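Local structure of glyoxalase family protein (Listeria monocytogenes, 2P7Q) at residues S106-D111 with L116-A121. The protein catalyses the hydration of the antibiotic fosfomycin, opening its epoxide to a diol and so conferring resistance. The protein carries 1 engineered substitution. Sequence-based numbering, arbitrary orientation.
Sequences SIYFYD and LFELHA. With MN (manganese (II) ion), chain G; GG6 ([(1S,2S)-1,2-dihydroxypropyl]phosphonic acid), chain H.
Strands 106-110 and 116-120 form an antiparallel beta hairpin of the glyoxalase fold, and Ser106, Tyr108, Glu118 and His120 line its metal-site face. The register rests on four backbone hydrogen bonds, reciprocal between Ile107 and Leu119 and between Phe109 and Phe117; that from Phe117 N to Phe109 O measures 2.8 Å.

The two carboxylate oxygens of Glu118 face different partners. CG is anti to the backbone N (chi1 161°) and the chain extends beyond it, carrying OE1 to within 2.4 Å of manganese. His69 and His7 of the second subunit also bind the metal, as do O1 and O5 of the bound diol, so this site spans the subunit interface. OE2 accepts a hydrogen bond from Ser106 OG at 2.8 Å, nearly in line with its C-O bond, and also lies near diol O1. That hydroxyl of Ser106 in turn accepts from His120 ND1, 2.9 Å away and close to the imidazole plane, through a nearly straight bond (163°). This chain of hydrogen bonds from His120 through Ser106 to Glu118 fixes the hydroxyl's direction and probably steadies the metal-binding carboxylate.

Tyr108 runs alongside Glu118, its ring plane 32° from the carboxylate, with Glu118 CG over one face in a CH-pi contact (4.1 Å to the centroid). Its OH donates to diol O1 at 2.7 Å and lies an equal 2.7 Å from manganese, long for a metal bond.

The reverse face is hydrophobic, with Phe109 and Leu119 packing against helix 15-26. There Phe117 CB sits over the Phe109 ring, 3.9 Å from its centroid, while Leu119 CG meets the ring edge at CE2.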
ATOM      1  N   SER A 106     -15.575   2.077   8.101  1.00 24.45           N
ATOM      2  CA  SER A 106     -14.369   1.320   7.764  1.00 27.29           C
ATOM      3  C   SER A 106     -14.187   0.119   8.692  1.00 23.05           C
ATOM      4  O   SER A 106     -14.702   0.100   9.814  1.00 18.39           O
ATOM      5  CB  SER A 106     -13.118   2.195   7.879  1.00 30.89           C
ATOM      6  OG  SER A 106     -13.099   3.245   6.936  1.00 44.29           O
ATOM      7  N   ILE A 107     -13.451  -0.879   8.209  1.00 18.84           N
ATOM      8  CA  ILE A 107     -13.127  -2.073   8.995  1.00 23.93           C
ATOM      9  C   ILE A 107     -11.608  -2.198   8.954  1.00 23.83           C
ATOM     10  O   ILE A 107     -11.016  -2.285   7.877  1.00 21.27           O
ATOM     11  CB  ILE A 107     -13.697  -3.386   8.387  1.00 27.55           C
ATOM     12  CG1 ILE A 107     -15.220  -3.355   8.329  1.00 32.62           C
ATOM     13  CG2 ILE A 107     -13.264  -4.574   9.227  1.00 24.72           C
ATOM     14  CD1 ILE A 107     -15.800  -4.527   7.539  1.00 32.64           C
ATOM     15  N   TYR A 108     -10.971  -2.192  10.116  1.00 28.09           N
ATOM     16  CA  TYR A 108      -9.517  -2.329  10.162  1.00 29.01           C
ATOM     17  C   TYR A 108      -9.184  -3.674  10.788  1.00 28.52           C
ATOM     18  O   TYR A 108      -9.914  -4.156  11.654  1.00 29.75           O
ATOM     19  CB  TYR A 108      -8.891  -1.187  10.973  1.00 28.77           C
ATOM     20  CG  TYR A 108      -8.698   0.104  10.190  1.00 35.22           C
ATOM     21  CD1 TYR A 108      -9.574   1.187  10.333  1.00 34.58           C
ATOM     22  CD2 TYR A 108      -7.616   0.250   9.322  1.00 35.85           C
ATOM     23  CE1 TYR A 108      -9.362   2.386   9.634  1.00 26.43           C
ATOM     24  CE2 TYR A 108      -7.405   1.437   8.620  1.00 37.83           C
ATOM     25  CZ  TYR A 108      -8.274   2.499   8.781  1.00 30.84           C
ATOM     26  OH  TYR A 108      -8.020   3.672   8.088  1.00 41.78           O
ATOM     27  N   PHE A 109      -8.081  -4.279  10.355  1.00 26.73           N
ATOM     28  CA  PHE A 109      -7.694  -5.580  10.875  1.00 22.49           C
ATOM     29  C   PHE A 109      -6.307  -5.978  10.389  1.00 28.11           C
ATOM     30  O   PHE A 109      -5.810  -5.428   9.409  1.00 27.17           O
ATOM     31  CB  PHE A 109      -8.730  -6.611  10.430  1.00 22.78           C
ATOM     32  CG  PHE A 109      -8.865  -6.732   8.934  1.00 23.48           C
ATOM     33  CD1 PHE A 109      -8.067  -7.618   8.221  1.00 18.20           C
ATOM     34  CD2 PHE A 109      -9.784  -5.954   8.239  1.00 23.56           C
ATOM     35  CE1 PHE A 109      -8.180  -7.727   6.836  1.00 27.32           C
ATOM     36  CE2 PHE A 109      -9.907  -6.052   6.856  1.00 24.69           C
ATOM     37  CZ  PHE A 109      -9.102  -6.941   6.152  1.00 29.26           C
ATOM     38  N   TYR A 110      -5.672  -6.936  11.059  1.00 26.30           N
ATOM     39  CA  TYR A 110      -4.340  -7.345  10.629  1.00 31.66           C
ATOM     40  C   TYR A 110      -4.320  -8.711   9.960  1.00 33.19           C
ATOM     41  O   TYR A 110      -5.312  -9.424   9.950  1.00 33.61           O
ATOM     42  CB  TYR A 110      -3.372  -7.411  11.803  1.00 28.81           C
ATOM     43  CG  TYR A 110      -3.234  -6.147  12.601  1.00 30.58           C
ATOM     44  CD1 TYR A 110      -4.135  -5.849  13.618  1.00 25.95           C
ATOM     45  CD2 TYR A 110      -2.194  -5.250  12.346  1.00 27.60           C
ATOM     46  CE1 TYR A 110      -4.003  -4.698  14.359  1.00 35.92           C
ATOM     47  CE2 TYR A 110      -2.056  -4.094  13.084  1.00 22.62           C
ATOM     48  CZ  TYR A 110      -2.961  -3.827  14.087  1.00 23.55           C
ATOM     49  OH  TYR A 110      -2.837  -2.697  14.836  1.00 33.14           O
ATOM     50  N   ASP A 111      -3.177  -9.051   9.377  1.00 28.28           N
ATOM     51  CA  ASP A 111      -3.009 -10.356   8.787  1.00 30.38           C
ATOM     52  C   ASP A 111      -2.227 -11.023   9.910  1.00 35.53           C
ATOM     53  O   ASP A 111      -2.435 -10.674  11.075  1.00 34.66           O
ATOM     54  CB  ASP A 111      -2.192 -10.295   7.495  1.00 27.83           C
ATOM     55  CG  ASP A 111      -0.797  -9.771   7.707  1.00 21.25           C
ATOM     56  OD1 ASP A 111       0.030  -9.910   6.783  1.00 16.91           O
ATOM     57  OD2 ASP A 111      -0.533  -9.214   8.785  1.00 17.58           O
ATOM     58  N   LEU A 116      -1.462  -3.872   8.537  1.00 32.87           N
ATOM     59  CA  LEU A 116      -2.771  -3.266   8.764  1.00 31.63           C
ATOM     60  C   LEU A 116      -3.541  -3.156   7.449  1.00 31.18           C
ATOM     61  O   LEU A 116      -3.050  -2.603   6.463  1.00 31.08           O
ATOM     62  CB  LEU A 116      -2.620  -1.882   9.397  1.00 29.18           C
ATOM     63  CG  LEU A 116      -3.918  -1.203   9.844  1.00 31.97           C
ATOM     64  CD1 LEU A 116      -4.679  -2.095  10.809  1.00 27.03           C
ATOM     65  CD2 LEU A 116      -3.589   0.127  10.512  1.00 32.82           C
ATOM     66  N   PHE A 117      -4.741  -3.717   7.440  1.00 29.25           N
ATOM     67  CA  PHE A 117      -5.593  -3.696   6.265  1.00 29.88           C
ATOM     68  C   PHE A 117      -6.858  -2.951   6.602  1.00 32.73           C
ATOM     69  O   PHE A 117      -7.190  -2.756   7.776  1.00 36.81           O
ATOM     70  CB  PHE A 117      -5.976  -5.120   5.818  1.00 28.15           C
ATOM     71  CG  PHE A 117      -4.891  -5.841   5.080  1.00 25.80           C
ATOM     72  CD1 PHE A 117      -3.941  -6.579   5.764  1.00 24.34           C
ATOM     73  CD2 PHE A 117      -4.792  -5.733   3.700  1.00 23.86           C
ATOM     74  CE1 PHE A 117      -2.896  -7.198   5.091  1.00 25.69           C
ATOM     75  CE2 PHE A 117      -3.748  -6.350   3.013  1.00 31.96           C
ATOM     76  CZ  PHE A 117      -2.797  -7.084   3.714  1.00 28.32           C
ATOM     77  N   GLU A 118      -7.573  -2.545   5.564  1.00 33.35           N
ATOM     78  CA  GLU A 118      -8.824  -1.834   5.746  1.00 28.70           C
ATOM     79  C   GLU A 118      -9.763  -2.027   4.582  1.00 21.80           C
ATOM     80  O   GLU A 118      -9.347  -2.056   3.433  1.00 23.05           O
ATOM     81  CB  GLU A 118      -8.580  -0.333   5.931  1.00 24.67           C
ATOM     82  CG  GLU A 118      -9.821   0.519   5.664  1.00 26.98           C
ATOM     83  CD  GLU A 118      -9.543   2.009   5.757  1.00 36.85           C
ATOM     84  OE1 GLU A 118      -8.404   2.410   5.415  1.00 30.71           O
ATOM     85  OE2 GLU A 118     -10.459   2.771   6.155  1.00 25.32           O
ATOM     86  N   LEU A 119     -11.037  -2.166   4.905  1.00 20.65           N
ATOM     87  CA  LEU A 119     -12.071  -2.287   3.899  1.00 27.78           C
ATOM     88  C   LEU A 119     -12.873  -1.005   4.111  1.00 26.95           C
ATOM     89  O   LEU A 119     -13.609  -0.873   5.088  1.00 24.86           O
ATOM     90  CB  LEU A 119     -12.927  -3.530   4.156  1.00 26.71           C
ATOM     91  CG  LEU A 119     -12.208  -4.862   3.964  1.00 19.32           C
ATOM     92  CD1 LEU A 119     -13.173  -5.999   4.270  1.00 21.60           C
ATOM     93  CD2 LEU A 119     -11.708  -4.962   2.541  1.00 11.56           C
ATOM     94  N   HIS A 120     -12.699  -0.056   3.202  1.00 29.20           N
ATOM     95  CA  HIS A 120     -13.357   1.243   3.292  1.00 31.96           C
ATOM     96  C   HIS A 120     -14.624   1.357   2.460  1.00 30.96           C
ATOM     97  O   HIS A 120     -14.667   0.958   1.298  1.00 33.01           O
ATOM     98  CB  HIS A 120     -12.358   2.339   2.870  1.00 44.11           C
ATOM     99  CG  HIS A 120     -12.862   3.743   3.032  1.00 47.94           C
ATOM    100  ND1 HIS A 120     -13.262   4.262   4.246  1.00 46.36           N
ATOM    101  CD2 HIS A 120     -12.974   4.756   2.138  1.00 46.90           C
ATOM    102  CE1 HIS A 120     -13.596   5.532   4.094  1.00 48.73           C
ATOM    103  NE2 HIS A 120     -13.430   5.855   2.824  1.00 49.60           N
ATOM    104  N   ALA A 121     -15.665   1.888   3.086  1.00 36.18           N
ATOM    105  CA  ALA A 121     -16.935   2.126   2.417  1.00 41.78           C
ATOM    106  C   ALA A 121     -16.901   3.647   2.274  1.00 47.85           C
ATOM    107  O   ALA A 121     -16.076   4.305   2.907  1.00 56.58           O
ATOM    108  CB  ALA A 121     -18.096   1.686   3.299  1.00 22.85           C
TER
HETATM  109 MN    MN G2001      -7.583   4.682   5.628  1.00 34.84          MN
HETATM  110  O1  GG6 H2002      -9.406   5.387   6.453  1.00 29.96           O
HETATM  111  C2  GG6 H2002      -9.829   6.770   6.260  1.00 49.27           C
HETATM  112  C3  GG6 H2002     -11.314   6.922   6.755  1.00 39.99           C
HETATM  113  C1  GG6 H2002      -8.905   7.769   7.056  1.00 32.62           C
HETATM  114  O2  GG6 H2002      -8.964   7.510   8.451  1.00 48.33           O
HETATM  115  P   GG6 H2002      -7.204   7.669   6.557  1.00 18.29           P
HETATM  116  O3  GG6 H2002      -7.073   7.981   5.038  1.00 33.01           O
HETATM  117  O4  GG6 H2002      -6.464   8.628   7.326  1.00 39.31           O
HETATM  118  O5  GG6 H2002      -6.618   6.223   6.835  1.00 46.48           O